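Local coordinates for CoA-binding domain-containing protein (Thermus thermophilus, PDB 1IUK) that probably binds coenzyme A through a Rossmann-type domain, its precise cellular role being unknown, at residues A[11-16]-A[70-75]; A[16-21]-A[75-80]; A[29-34]-A[125-130]; A[42-47]-A[65-70]; A[95-100]-A[119-124]. All coordinates share one frame; numbering follows the deposited sequence.

Four of the five contacts gather on one parallel sheet ordered 42-46, 15-19, 73-76, 98-100, 120-122. Interactions 1 and 2 zip strands 15-19 and 73-76 together, their centres about 13 Å apart, sharing Ile16 and Asp75. Interaction 4 covers the edge strand 42-46, and interaction 5 adds the other edge, 120-122, across strand 98-100; the centres of these two lie about 16 Å apart on opposite sides of the chain's centre. Interaction 3 pairs helices 28-38 and 126-134 over one face of the sheet. Along the chain, interaction 4 falls within the span of interactions 1 to 3; interaction 5 follows 1, 2 and 4 but, like 4, lies within interaction 3, completing a Rossmann-like fold consistent with CoA binding.

Interaction 1. Residues A[11-16]-A[70-75]; sequences SQAKTI and PVDILD
Asp72 reaches across to the start of strand 15-19 and takes two backbone N-H groups on a single carboxylate oxygen. Thr15 N meets Asp72 OD1 at 3.1 Å on the anti lone pair, away from the other oxygen, whereas Lys14 N comes to the same OD1 at 3.0 Å from above the carboxylate plane. Two such donors should help to stabilise the negative charge and fix the carboxylate's rotation. Thr15 answers in the other direction. Thr15 OG1, placed between the backbone N and the carbonyl carbon (chi1 61°), donates to Pro70 O at 2.7 Å and accepts from Asp72 N at 3.1 Å. Thr15 O takes Ile73 N in a bond of 3.1 Å, and a weak one from Asp72 N as well. This is where the first strand of the Rossmann-like sheet meets strand 73-76 in parallel, with Ile16 bridged to Ile73. Those two isoleucines lie side by side and point the same way, Ile16 CG1 being 4.1 Å from Ile73 CB. Ile16 CG2 touches Asp75 CB, the two side chains crossing at a slant, and Ala13 CB, just past the end of helix 3-12, rests on Ile73 CD1 at 4.0 Å. Farther out, Tyr9 OH bonds to Asp72 O, and Tyr9 and Leu10 of helix 3-12 pack on Ile73. On the flank of Ile16, Leu36 of helix 28-38 touches it, while the polar end of Asp75 is held by Gln101 NE2.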
# COMPACT_ATOMS: atom_id res chain seq x y z
N SER A 11 5.42 8.26 10.17
CA SER A 11 4.92 9.51 10.73
C SER A 11 5.00 10.68 9.77
O SER A 11 4.18 11.59 9.80
CB SER A 11 5.64 9.86 12.04
OG SER A 11 7.03 10.04 11.85
N GLN A 12 5.99 10.64 8.88
CA GLN A 12 6.17 11.70 7.92
C GLN A 12 5.28 11.53 6.67
O GLN A 12 4.88 12.51 6.03
CB GLN A 12 7.65 11.79 7.53
CG GLN A 12 8.06 13.16 7.05
CD GLN A 12 7.81 13.30 5.56
OE1 GLN A 12 8.05 12.35 4.79
NE2 GLN A 12 7.33 14.46 5.15
N ALA A 13 4.95 10.28 6.35
CA ALA A 13 4.12 9.95 5.19
C ALA A 13 2.72 10.55 5.23
O ALA A 13 2.13 10.73 6.30
CB ALA A 13 4.02 8.43 5.04
N LYS A 14 2.18 10.85 4.05
CA LYS A 14 0.84 11.40 3.93
C LYS A 14 -0.05 10.52 3.05
O LYS A 14 -1.13 10.11 3.48
CB LYS A 14 0.87 12.80 3.30
CG LYS A 14 -0.47 13.17 2.66
CD LYS A 14 -0.46 14.51 1.96
CE LYS A 14 -1.87 15.00 1.69
NZ LYS A 14 -1.94 15.92 0.53
N THR A 15 0.40 10.25 1.83
CA THR A 15 -0.38 9.48 0.87
C THR A 15 -0.10 7.97 0.84
O THR A 15 1.04 7.53 0.68
CB THR A 15 -0.20 10.05 -0.55
OG1 THR A 15 1.18 9.96 -0.91
CG2 THR A 15 -0.57 11.51 -0.58
N ILE A 16 -1.16 7.18 1.01
CA ILE A 16 -1.02 5.73 0.97
C ILE A 16 -1.94 5.18 -0.11
O ILE A 16 -3.16 5.29 -0.02
CB ILE A 16 -1.41 5.08 2.32
CG1 ILE A 16 -0.56 5.67 3.46
CG2 ILE A 16 -1.21 3.56 2.24
CD1 ILE A 16 -0.80 5.00 4.80
N PRO A 70 2.01 12.03 -5.91
CA PRO A 70 3.04 11.11 -5.40
C PRO A 70 2.52 10.23 -4.29
O PRO A 70 1.67 10.65 -3.52
CB PRO A 70 4.15 12.04 -4.92
CG PRO A 70 3.92 13.30 -5.69
CD PRO A 70 2.43 13.43 -5.78
N VAL A 71 3.04 9.01 -4.23
CA VAL A 71 2.62 8.03 -3.24
C VAL A 71 3.75 7.74 -2.28
O VAL A 71 4.84 7.32 -2.69
CB VAL A 71 2.18 6.72 -3.93
CG1 VAL A 71 2.04 5.60 -2.92
CG2 VAL A 71 0.88 6.97 -4.69
N ASP A 72 3.51 7.98 -1.00
CA ASP A 72 4.52 7.76 0.03
C ASP A 72 4.62 6.29 0.39
O ASP A 72 5.71 5.77 0.60
CB ASP A 72 4.20 8.58 1.28
CG ASP A 72 4.33 10.08 1.03
OD1 ASP A 72 3.37 10.82 1.31
OD2 ASP A 72 5.38 10.52 0.54
N ILE A 73 3.46 5.63 0.45
CA ILE A 73 3.41 4.21 0.78
C ILE A 73 2.44 3.48 -0.14
O ILE A 73 1.31 3.94 -0.35
CB ILE A 73 2.91 3.97 2.23
CG1 ILE A 73 3.83 4.71 3.22
CG2 ILE A 73 2.86 2.46 2.53
CD1 ILE A 73 3.45 4.51 4.67
N LEU A 74 2.89 2.37 -0.72
CA LEU A 74 2.01 1.57 -1.56
C LEU A 74 1.68 0.34 -0.72
O LEU A 74 2.54 -0.53 -0.53
CB LEU A 74 2.69 1.16 -2.88
CG LEU A 74 1.80 0.28 -3.78
CD1 LEU A 74 0.65 1.10 -4.32
CD2 LEU A 74 2.62 -0.30 -4.91
N ASP A 75 0.47 0.30 -0.18
CA ASP A 75 0.01 -0.82 0.66
C ASP A 75 -0.60 -1.83 -0.31
O ASP A 75 -1.66 -1.58 -0.88
CB ASP A 75 -1.04 -0.32 1.65
CG ASP A 75 -1.25 -1.25 2.84
OD1 ASP A 75 -0.42 -2.15 3.09
OD2 ASP A 75 -2.27 -1.05 3.53

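Interaction 2. Residues A[16-21]-A[75-80]; sequences IAVLGA and DVFRPP
Ala17 O receives Asp75 N at 2.8 Å, the first of three backbone bonds that tie strand 15-19 to strand 73-76. At Val18 the side chain takes over: Val18 CG1, trans to the amide nitrogen (chi1 178°), extends to the Phe77 ring and touches Phe77 CD2 at 3.5 Å, with CE2 close behind. The approach is oblique. Ala29 and Val32 of helix 28-38 also pack against this ring, which joins the strand end to the helix. Leu19 N then bonds to Asp75 O at 2.8 Å, and Leu19 O to Phe77 N at 2.8 Å. The Leu19 side chain leaves from the sheet face opposite to Val18 and lies alongside Val76, with Leu19 CD2 4.0 Å from Val76 CG1. The same leucine crosses Arg78 at about a right angle, Leu19 CG meeting Arg78 CG at 3.8 Å, so the aliphatic part of the arginine covers it. Arg78 is bent beyond CG and carries NH1 to His86 NE2. Gly20 follows with a positive phi of 100°, in a type II turn from Val18 to Ala21, and Arg78 CD passes 3.9 Å from Gly20 CA. A first strand running into a glycine turn before helix 28-38, beside the parallel third strand, is the beta-alpha start of a Rossmann-type nucleotide-binding fold.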
# COMPACT_ATOMS: atom_id res chain seq x y z
N ILE A 16 -1.16 7.18 1.01
CA ILE A 16 -1.02 5.73 0.97
C ILE A 16 -1.94 5.18 -0.11
O ILE A 16 -3.16 5.29 -0.02
CB ILE A 16 -1.41 5.08 2.32
CG1 ILE A 16 -0.56 5.67 3.46
CG2 ILE A 16 -1.21 3.56 2.24
CD1 ILE A 16 -0.80 5.00 4.80
N ALA A 17 -1.36 4.60 -1.16
CA ALA A 17 -2.16 4.01 -2.22
C ALA A 17 -2.38 2.56 -1.82
O ALA A 17 -1.46 1.88 -1.42
CB ALA A 17 -1.41 4.09 -3.58
N VAL A 18 -3.62 2.10 -1.92
CA VAL A 18 -3.96 0.72 -1.56
C VAL A 18 -4.21 -0.08 -2.83
O VAL A 18 -5.22 0.10 -3.52
CB VAL A 18 -5.22 0.68 -0.65
CG1 VAL A 18 -5.58 -0.77 -0.32
CG2 VAL A 18 -4.96 1.50 0.63
N LEU A 19 -3.27 -0.96 -3.14
CA LEU A 19 -3.38 -1.77 -4.34
C LEU A 19 -4.21 -3.00 -4.00
O LEU A 19 -3.79 -3.86 -3.22
CB LEU A 19 -1.98 -2.17 -4.82
CG LEU A 19 -1.96 -2.78 -6.22
CD1 LEU A 19 -2.27 -1.70 -7.24
CD2 LEU A 19 -0.61 -3.41 -6.46
N GLY A 20 -5.39 -3.08 -4.62
CA GLY A 20 -6.28 -4.20 -4.36
C GLY A 20 -7.37 -3.78 -3.37
O GLY A 20 -7.98 -4.64 -2.73
N ALA A 21 -7.59 -2.47 -3.25
CA ALA A 21 -8.59 -1.87 -2.35
C ALA A 21 -9.93 -2.55 -2.56
O ALA A 21 -10.35 -2.75 -3.70
CB ALA A 21 -8.72 -0.39 -2.64
N ASP A 75 0.47 0.30 -0.18
CA ASP A 75 0.01 -0.82 0.66
C ASP A 75 -0.60 -1.83 -0.31
O ASP A 75 -1.66 -1.58 -0.88
CB ASP A 75 -1.04 -0.32 1.65
CG ASP A 75 -1.25 -1.25 2.84
OD1 ASP A 75 -0.42 -2.15 3.09
OD2 ASP A 75 -2.27 -1.05 3.53
N VAL A 76 0.09 -2.95 -0.48
CA VAL A 76 -0.30 -3.99 -1.42
C VAL A 76 -1.06 -5.16 -0.83
O VAL A 76 -0.55 -5.89 0.03
CB VAL A 76 0.95 -4.54 -2.17
CG1 VAL A 76 0.54 -5.50 -3.28
CG2 VAL A 76 1.76 -3.38 -2.74
N PHE A 77 -2.28 -5.36 -1.33
CA PHE A 77 -3.12 -6.46 -0.88
C PHE A 77 -3.26 -7.54 -1.97
O PHE A 77 -3.88 -8.58 -1.73
CB PHE A 77 -4.51 -5.94 -0.48
CG PHE A 77 -4.53 -5.19 0.83
CD1 PHE A 77 -4.76 -5.86 2.03
CD2 PHE A 77 -4.30 -3.82 0.86
CE1 PHE A 77 -4.77 -5.16 3.25
CE2 PHE A 77 -4.31 -3.11 2.07
CZ PHE A 77 -4.55 -3.79 3.27
N ARG A 78 -2.69 -7.29 -3.15
CA ARG A 78 -2.79 -8.28 -4.24
C ARG A 78 -1.90 -9.48 -3.94
O ARG A 78 -0.80 -9.32 -3.41
CB ARG A 78 -2.43 -7.63 -5.57
CG ARG A 78 -3.21 -6.34 -5.83
CD ARG A 78 -4.30 -6.49 -6.88
NE ARG A 78 -4.95 -7.79 -6.84
CZ ARG A 78 -5.03 -8.62 -7.88
NH1 ARG A 78 -4.50 -8.28 -9.05
NH2 ARG A 78 -5.64 -9.78 -7.75
N PRO A 79 -2.38 -10.70 -4.25
CA PRO A 79 -1.65 -11.96 -4.00
C PRO A 79 -0.36 -12.08 -4.77
O PRO A 79 -0.21 -11.43 -5.79
CB PRO A 79 -2.65 -13.05 -4.37
CG PRO A 79 -3.63 -12.39 -5.26
CD PRO A 79 -3.67 -10.94 -4.90
N PRO A 80 0.58 -12.92 -4.29
CA PRO A 80 1.88 -13.11 -4.95
C PRO A 80 1.80 -13.49 -6.43
O PRO A 80 2.62 -13.04 -7.23
CB PRO A 80 2.55 -14.20 -4.10
CG PRO A 80 1.89 -14.09 -2.78
CD PRO A 80 0.46 -13.77 -3.09

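Interaction 3. Residues A[29-34]-A[125-130]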
# COMPACT_ATOMS: atom_id res chain seq x y z
N ALA A 29 -8.43 -5.49 3.02
CA ALA A 29 -8.20 -4.51 1.96
C ALA A 29 -9.21 -3.38 2.07
O ALA A 29 -9.20 -2.44 1.27
CB ALA A 29 -8.29 -5.18 0.58
N HIS A 30 -10.12 -3.49 3.03
CA HIS A 30 -11.07 -2.41 3.22
C HIS A 30 -10.90 -1.83 4.61
O HIS A 30 -10.75 -0.62 4.76
CB HIS A 30 -12.52 -2.88 3.07
CG HIS A 30 -13.50 -1.76 3.18
ND1 HIS A 30 -14.02 -1.12 2.07
CD2 HIS A 30 -13.97 -1.09 4.26
CE1 HIS A 30 -14.77 -0.10 2.47
NE2 HIS A 30 -14.76 -0.06 3.79
N TYR A 31 -10.88 -2.69 5.62
CA TYR A 31 -10.75 -2.18 6.98
C TYR A 31 -9.37 -1.65 7.38
O TYR A 31 -9.29 -0.78 8.24
CB TYR A 31 -11.30 -3.19 8.00
CG TYR A 31 -10.53 -4.47 8.22
CD1 TYR A 31 -9.32 -4.47 8.92
CD2 TYR A 31 -11.05 -5.70 7.78
CE1 TYR A 31 -8.65 -5.67 9.18
CE2 TYR A 31 -10.38 -6.90 8.05
CZ TYR A 31 -9.18 -6.87 8.74
OH TYR A 31 -8.51 -8.05 8.99
N VAL A 32 -8.30 -2.14 6.76
CA VAL A 32 -6.97 -1.63 7.10
C VAL A 32 -6.90 -0.19 6.55
O VAL A 32 -6.49 0.75 7.25
CB VAL A 32 -5.84 -2.51 6.52
CG1 VAL A 32 -4.51 -1.79 6.59
CG2 VAL A 32 -5.76 -3.82 7.31
N PRO A 33 -7.29 0.01 5.28
CA PRO A 33 -7.26 1.36 4.72
C PRO A 33 -8.16 2.32 5.53
O PRO A 33 -7.88 3.53 5.65
CB PRO A 33 -7.78 1.17 3.29
CG PRO A 33 -7.51 -0.27 2.99
CD PRO A 33 -7.68 -1.00 4.28
N ARG A 34 -9.24 1.78 6.07
CA ARG A 34 -10.18 2.55 6.87
C ARG A 34 -9.47 3.09 8.11
O ARG A 34 -9.57 4.27 8.45
CB ARG A 34 -11.35 1.65 7.29
CG ARG A 34 -12.70 2.28 7.12
CD ARG A 34 -13.71 1.64 8.06
NE ARG A 34 -14.69 2.61 8.53
CZ ARG A 34 -14.91 2.88 9.81
NH1 ARG A 34 -14.23 2.23 10.76
NH2 ARG A 34 -15.82 3.79 10.15
N CYS A 125 1.05 -6.52 8.61
CA CYS A 125 -0.20 -5.79 8.48
C CYS A 125 0.10 -4.35 8.86
O CYS A 125 0.48 -4.08 10.00
CB CYS A 125 -1.28 -6.36 9.42
SG CYS A 125 -2.89 -5.56 9.22
N LEU A 126 -0.06 -3.43 7.91
CA LEU A 126 0.22 -2.03 8.15
C LEU A 126 -0.55 -1.45 9.36
O LEU A 126 -0.00 -0.64 10.12
CB LEU A 126 -0.07 -1.21 6.89
CG LEU A 126 0.34 0.28 6.89
CD1 LEU A 126 1.71 0.46 7.53
CD2 LEU A 126 0.33 0.80 5.45
N MET A 127 -1.80 -1.86 9.54
CA MET A 127 -2.59 -1.36 10.67
C MET A 127 -1.95 -1.80 11.98
O MET A 127 -1.71 -0.99 12.88
CB MET A 127 -4.02 -1.91 10.63
CG MET A 127 -4.83 -1.56 11.89
SD MET A 127 -6.56 -1.98 11.66
CE MET A 127 -6.40 -3.77 11.40
N VAL A 128 -1.69 -3.09 12.07
CA VAL A 128 -1.08 -3.66 13.25
C VAL A 128 0.24 -2.96 13.54
O VAL A 128 0.47 -2.52 14.67
CB VAL A 128 -0.85 -5.15 13.07
CG1 VAL A 128 0.13 -5.67 14.10
CG2 VAL A 128 -2.18 -5.89 13.15
N GLU A 129 1.09 -2.85 12.53
CA GLU A 129 2.39 -2.21 12.68
C GLU A 129 2.28 -0.75 13.08
O GLU A 129 3.08 -0.26 13.88
CB GLU A 129 3.19 -2.34 11.39
CG GLU A 129 3.74 -3.74 11.15
CD GLU A 129 4.36 -4.35 12.41
OE1 GLU A 129 3.96 -5.47 12.80
OE2 GLU A 129 5.25 -3.71 13.01
N HIS A 130 1.29 -0.06 12.53
CA HIS A 130 1.08 1.34 12.87
C HIS A 130 0.71 1.47 14.35
O HIS A 130 1.21 2.35 15.07
CB HIS A 130 -0.03 1.94 12.01
CG HIS A 130 -0.19 3.42 12.19
ND1 HIS A 130 -1.08 3.96 13.09
CD2 HIS A 130 0.40 4.46 11.57
CE1 HIS A 130 -1.02 5.28 13.02
NE2 HIS A 130 -0.13 5.61 12.10
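Val32 and Met127 are the main partners where helix 28-38 passes helix 126-134 on one face of the Rossmann-like sheet. The helix axes approach to 9.7 Å and run nearly the same way, with a crossing angle of 29°. All of the contact across this gap is apolar. Val32 divides its two methyl groups. Val32 CG1, swung opposite the backbone N (chi1 166°), faces the first turn of the other helix, 4.0 Å from Met127 N and 4.1 Å from Met127 CB, with Leu126 CB at the limit of contact. Val32 CG2 meets the N-cap residue, Cys125, at SG at 3.9 Å and also borders the Met127 methyl. The branched side chain therefore straddles the beginning of helix 126-134, touching the cap and the residues of its opening turn. Met127 supplies the second point of grip. Its chain runs extended through CG and SD, then bends at the last torsion (chi3 61°), which swings the terminal methyl toward the Tyr31 ring. That ring leaves between the backbone N and the carbonyl carbon and crosses the methionine at about a right angle. Deeper, toward the sheet, Leu126 packs on Asp75, Trp99 and Leu36, and Val32 also touches Asp75, so the helix pair sits directly on the central strands. Tyr35, one turn on from Tyr31, touches Met127 and bonds through its hydroxyl to His130 ND1. At the outer margin the Met127 CE methyl lies in the plane of the Tyr31 ring, against its edge, 3.7 Å from Tyr31 CE1.

Interaction 4. Residues A[42-47]-A[65-70]; sequences RVLPVN and LDLKEP
Leu67 lays its two methyl groups against the side of strand 42-46, CD2 on Leu44 CB at 3.8 Å and CD1 on Val46 CG2 at 4.1 Å. The leucine comes from the loop that leads into strand 73-76, and its CD1/CD2 fork straddles Leu44 and Val46, two residues that point to the same side of the strand. Val46 is crossed obliquely, CG2 standing about equally far from both leucine methyls. Ala17 of the neighbouring strand 15-19 also touches Leu67, so the loop covers two adjacent strands at this edge of the Rossmann-like sheet. Two residues on, Glu69 extends along the outer end of the same patch. Leu44 CD1 packs on its aliphatic part, 3.9 Å from Glu69 CG, and the carboxylate continues beyond to Arg42. There Glu69 OE2 lies 3.0 Å from Arg42 CD and 3.3 Å from Arg42 NE, the latter making a salt bridge. The guanidinium and carboxylate planes are turned 49° from each other, and OE2 approaches the guanidinium obliquely, so the flat two-pronged pairing of these groups is not formed. Arg42 is bent at chi3, and its stronger partner is Glu58, whose OE2 forms a salt bridge with Arg42 NH2. With acids at both NE and NH2, the arginine's charge is shared between two partners, and the pairing with Glu69 is probably more electrostatic than directional: the apolar overlap probably does most to seat the loop, with the ion pair added at the more exposed end.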
# COMPACT_ATOMS: atom_id res chain seq x y z
N ARG A 42 -3.87 10.08 3.64
CA ARG A 42 -4.75 10.25 2.50
C ARG A 42 -4.62 8.90 1.80
O ARG A 42 -3.56 8.56 1.29
CB ARG A 42 -4.26 11.35 1.56
CG ARG A 42 -5.05 11.37 0.26
CD ARG A 42 -4.64 12.53 -0.64
NE ARG A 42 -5.80 13.05 -1.36
CZ ARG A 42 -6.49 14.11 -0.97
NH1 ARG A 42 -6.13 14.77 0.13
NH2 ARG A 42 -7.56 14.51 -1.66
N VAL A 43 -5.70 8.12 1.83
CA VAL A 43 -5.68 6.80 1.22
C VAL A 43 -6.30 6.87 -0.17
O VAL A 43 -7.41 7.39 -0.36
CB VAL A 43 -6.44 5.77 2.09
CG1 VAL A 43 -5.81 5.69 3.47
CG2 VAL A 43 -7.89 6.16 2.22
N LEU A 44 -5.55 6.36 -1.14
CA LEU A 44 -5.97 6.37 -2.54
C LEU A 44 -6.23 4.94 -2.98
O LEU A 44 -5.30 4.16 -3.16
CB LEU A 44 -4.87 7.00 -3.39
CG LEU A 44 -4.39 8.37 -2.90
CD1 LEU A 44 -3.19 8.83 -3.72
CD2 LEU A 44 -5.54 9.37 -3.00
N PRO A 45 -7.51 4.58 -3.14
CA PRO A 45 -7.86 3.22 -3.57
C PRO A 45 -7.56 2.91 -5.04
O PRO A 45 -7.92 3.67 -5.94
CB PRO A 45 -9.35 3.12 -3.25
CG PRO A 45 -9.85 4.54 -3.46
CD PRO A 45 -8.72 5.41 -2.93
N VAL A 46 -6.90 1.78 -5.28
CA VAL A 46 -6.59 1.35 -6.65
C VAL A 46 -7.02 -0.11 -6.82
O VAL A 46 -6.52 -1.00 -6.16
CB VAL A 46 -5.07 1.48 -6.98
CG1 VAL A 46 -4.83 1.11 -8.44
CG2 VAL A 46 -4.58 2.90 -6.73
N ASN A 47 -7.97 -0.33 -7.72
CA ASN A 47 -8.47 -1.67 -8.00
C ASN A 47 -9.40 -1.58 -9.19
O ASN A 47 -10.46 -0.95 -9.12
CB ASN A 47 -9.24 -2.25 -6.80
CG ASN A 47 -9.42 -3.75 -6.89
OD1 ASN A 47 -9.34 -4.33 -7.98
ND2 ASN A 47 -9.67 -4.39 -5.76
N LEU A 65 -0.94 4.20 -12.32
CA LEU A 65 -0.57 5.34 -13.15
C LEU A 65 -1.70 6.34 -13.30
O LEU A 65 -1.50 7.43 -13.83
CB LEU A 65 -0.11 4.86 -14.53
CG LEU A 65 1.07 3.88 -14.59
CD1 LEU A 65 2.18 4.34 -13.66
CD2 LEU A 65 0.60 2.48 -14.22
N ASP A 66 -2.89 5.98 -12.83
CA ASP A 66 -4.03 6.89 -12.90
C ASP A 66 -4.00 7.87 -11.72
O ASP A 66 -4.69 8.88 -11.72
CB ASP A 66 -5.35 6.13 -12.86
CG ASP A 66 -5.70 5.47 -14.19
OD1 ASP A 66 -6.27 4.36 -14.15
OD2 ASP A 66 -5.41 6.06 -15.26
N LEU A 67 -3.20 7.56 -10.70
CA LEU A 67 -3.10 8.41 -9.52
C LEU A 67 -2.52 9.74 -9.97
O LEU A 67 -1.60 9.79 -10.79
CB LEU A 67 -2.21 7.77 -8.45
CG LEU A 67 -2.83 6.55 -7.75
CD1 LEU A 67 -1.90 5.97 -6.68
CD2 LEU A 67 -4.14 6.98 -7.13
N LYS A 68 -3.05 10.82 -9.41
CA LYS A 68 -2.61 12.15 -9.80
C LYS A 68 -1.69 12.84 -8.79
O LYS A 68 -1.55 14.07 -8.80
CB LYS A 68 -3.83 13.03 -10.10
CG LYS A 68 -4.60 12.64 -11.38
CD LYS A 68 -3.66 12.59 -12.60
CE LYS A 68 -4.44 12.53 -13.92
NZ LYS A 68 -3.92 11.48 -14.85
N GLU A 69 -1.05 12.06 -7.92
CA GLU A 69 -0.14 12.62 -6.93
C GLU A 69 0.86 11.58 -6.42
O GLU A 69 0.61 10.38 -6.51
CB GLU A 69 -0.93 13.21 -5.76
CG GLU A 69 -1.39 12.20 -4.72
CD GLU A 69 -1.95 12.87 -3.48
OE1 GLU A 69 -1.19 13.55 -2.76
OE2 GLU A 69 -3.16 12.71 -3.23
N PRO A 70 2.01 12.03 -5.91
CA PRO A 70 3.04 11.11 -5.40
C PRO A 70 2.52 10.23 -4.29
O PRO A 70 1.67 10.65 -3.52
CB PRO A 70 4.15 12.04 -4.92
CG PRO A 70 3.92 13.30 -5.69
CD PRO A 70 2.43 13.43 -5.78

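Interaction 5. Residues A[95-100]-A[119-124]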
# COMPACT_ATOMS: atom_id res chain seq x y z
N PRO A 95 6.73 4.48 -5.74
CA PRO A 95 6.24 4.95 -4.44
C PRO A 95 7.44 5.02 -3.51
O PRO A 95 8.45 4.36 -3.77
CB PRO A 95 5.25 3.86 -4.02
CG PRO A 95 5.82 2.64 -4.63
CD PRO A 95 6.34 3.08 -5.98
N GLY A 96 7.33 5.79 -2.43
CA GLY A 96 8.44 5.91 -1.50
C GLY A 96 8.76 4.63 -0.76
O GLY A 96 9.89 4.40 -0.35
N LEU A 97 7.75 3.78 -0.59
CA LEU A 97 7.91 2.52 0.13
C LEU A 97 6.82 1.54 -0.32
O LEU A 97 5.68 1.96 -0.53
CB LEU A 97 7.78 2.78 1.63
CG LEU A 97 7.73 1.59 2.60
CD1 LEU A 97 9.07 0.89 2.62
CD2 LEU A 97 7.41 2.10 4.00
N VAL A 98 7.18 0.27 -0.49
CA VAL A 98 6.20 -0.75 -0.88
C VAL A 98 5.98 -1.66 0.31
O VAL A 98 6.92 -2.22 0.88
CB VAL A 98 6.66 -1.57 -2.10
CG1 VAL A 98 5.75 -2.79 -2.30
CG2 VAL A 98 6.62 -0.69 -3.34
N TRP A 99 4.71 -1.80 0.69
CA TRP A 99 4.32 -2.61 1.84
C TRP A 99 3.47 -3.80 1.41
O TRP A 99 2.32 -3.62 1.00
CB TRP A 99 3.50 -1.73 2.80
CG TRP A 99 3.23 -2.33 4.16
CD1 TRP A 99 2.36 -3.34 4.45
CD2 TRP A 99 3.87 -1.97 5.39
NE1 TRP A 99 2.42 -3.64 5.79
CE2 TRP A 99 3.34 -2.81 6.39
CE3 TRP A 99 4.84 -1.01 5.75
CZ2 TRP A 99 3.75 -2.74 7.73
CZ3 TRP A 99 5.25 -0.94 7.08
CH2 TRP A 99 4.70 -1.80 8.06
N LEU A 100 4.03 -5.00 1.48
CA LEU A 100 3.26 -6.19 1.10
C LEU A 100 2.51 -6.67 2.34
O LEU A 100 3.12 -6.99 3.37
CB LEU A 100 4.19 -7.29 0.60
CG LEU A 100 5.07 -6.92 -0.59
CD1 LEU A 100 5.84 -8.17 -1.05
CD2 LEU A 100 4.22 -6.33 -1.73
N PRO A 119 12.37 0.90 -1.11
CA PRO A 119 12.25 0.15 0.14
C PRO A 119 11.02 -0.73 0.15
O PRO A 119 9.98 -0.37 -0.39
CB PRO A 119 12.16 1.24 1.21
CG PRO A 119 12.65 2.48 0.57
CD PRO A 119 12.36 2.35 -0.89
N VAL A 120 11.16 -1.90 0.75
CA VAL A 120 10.07 -2.84 0.84
C VAL A 120 9.92 -3.40 2.25
O VAL A 120 10.90 -3.72 2.91
CB VAL A 120 10.29 -4.04 -0.12
CG1 VAL A 120 9.21 -5.09 0.08
CG2 VAL A 120 10.28 -3.56 -1.55
N VAL A 121 8.67 -3.49 2.71
CA VAL A 121 8.36 -4.11 4.00
C VAL A 121 7.41 -5.22 3.54
O VAL A 121 6.46 -4.95 2.80
CB VAL A 121 7.65 -3.15 4.97
CG1 VAL A 121 7.19 -3.92 6.20
CG2 VAL A 121 8.60 -2.03 5.38
N ALA A 122 7.67 -6.46 3.93
CA ALA A 122 6.82 -7.55 3.46
C ALA A 122 6.23 -8.45 4.54
O ALA A 122 6.82 -8.65 5.60
CB ALA A 122 7.59 -8.41 2.44
N ASP A 123 5.05 -8.99 4.23
CA ASP A 123 4.33 -9.88 5.13
C ASP A 123 4.09 -9.29 6.54
O ASP A 123 4.43 -9.90 7.56
CB ASP A 123 5.07 -11.23 5.24
CG ASP A 123 4.13 -12.39 5.53
OD1 ASP A 123 4.56 -13.56 5.43
OD2 ASP A 123 2.95 -12.14 5.86
N ARG A 124 3.50 -8.10 6.57
CA ARG A 124 3.16 -7.42 7.82
C ARG A 124 1.86 -6.67 7.57
O ARG A 124 1.58 -6.26 6.45
CB ARG A 124 4.25 -6.43 8.22
CG ARG A 124 5.47 -7.07 8.85
CD ARG A 124 6.12 -6.14 9.86
NE ARG A 124 7.20 -5.33 9.27
CZ ARG A 124 8.10 -4.64 9.98
NH1 ARG A 124 8.07 -4.64 11.31
NH2 ARG A 124 9.04 -3.95 9.35
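Trp99 has CG anti to the backbone N (chi1 -169°) and its ring turned by chi2 -73°, which lays the indole alongside Val121 on the neighbouring strand. Val121 CG1, likewise anti to its own N, stands over the six-membered ring of Trp99 at 3.6 Å from the centroid, only 8° off the normal: a CH-pi contact on one face. The ring's N-H is used as well. Trp99 NE1 donates to Arg124 O at 2.8 Å in a bent bond, placed above the Arg124 carbonyl plane and not on a lone pair. This bond helps to fix the indole's rotation and ties the loop after strand 120-122 back to strand 98-100. Arg124 crosses the tryptophan at about a right angle, its CB 3.8 Å from Trp99 CZ2, while Leu6 of helix 3-12 packs on both residues. Beneath the side chains the backbones run parallel. Val98 N bonds to Pro119 O at 2.9 Å, Val121 N to Val98 O at 2.8 Å and Leu100 N to Val121 O at 2.8 Å. Near the start, Leu97 CD1 is pressed tightly on Pro119 CB. The opposite face of the strand pair carries Val98, Leu100, Val120 and Ala122, which are covered by Leu113 and Glu110 of helix 107-115. That helix links the two strands, so the arrangement is a beta-alpha-beta crossover, the repeating element of Rossmann-type folds, here adding the last strand to the parallel sheet.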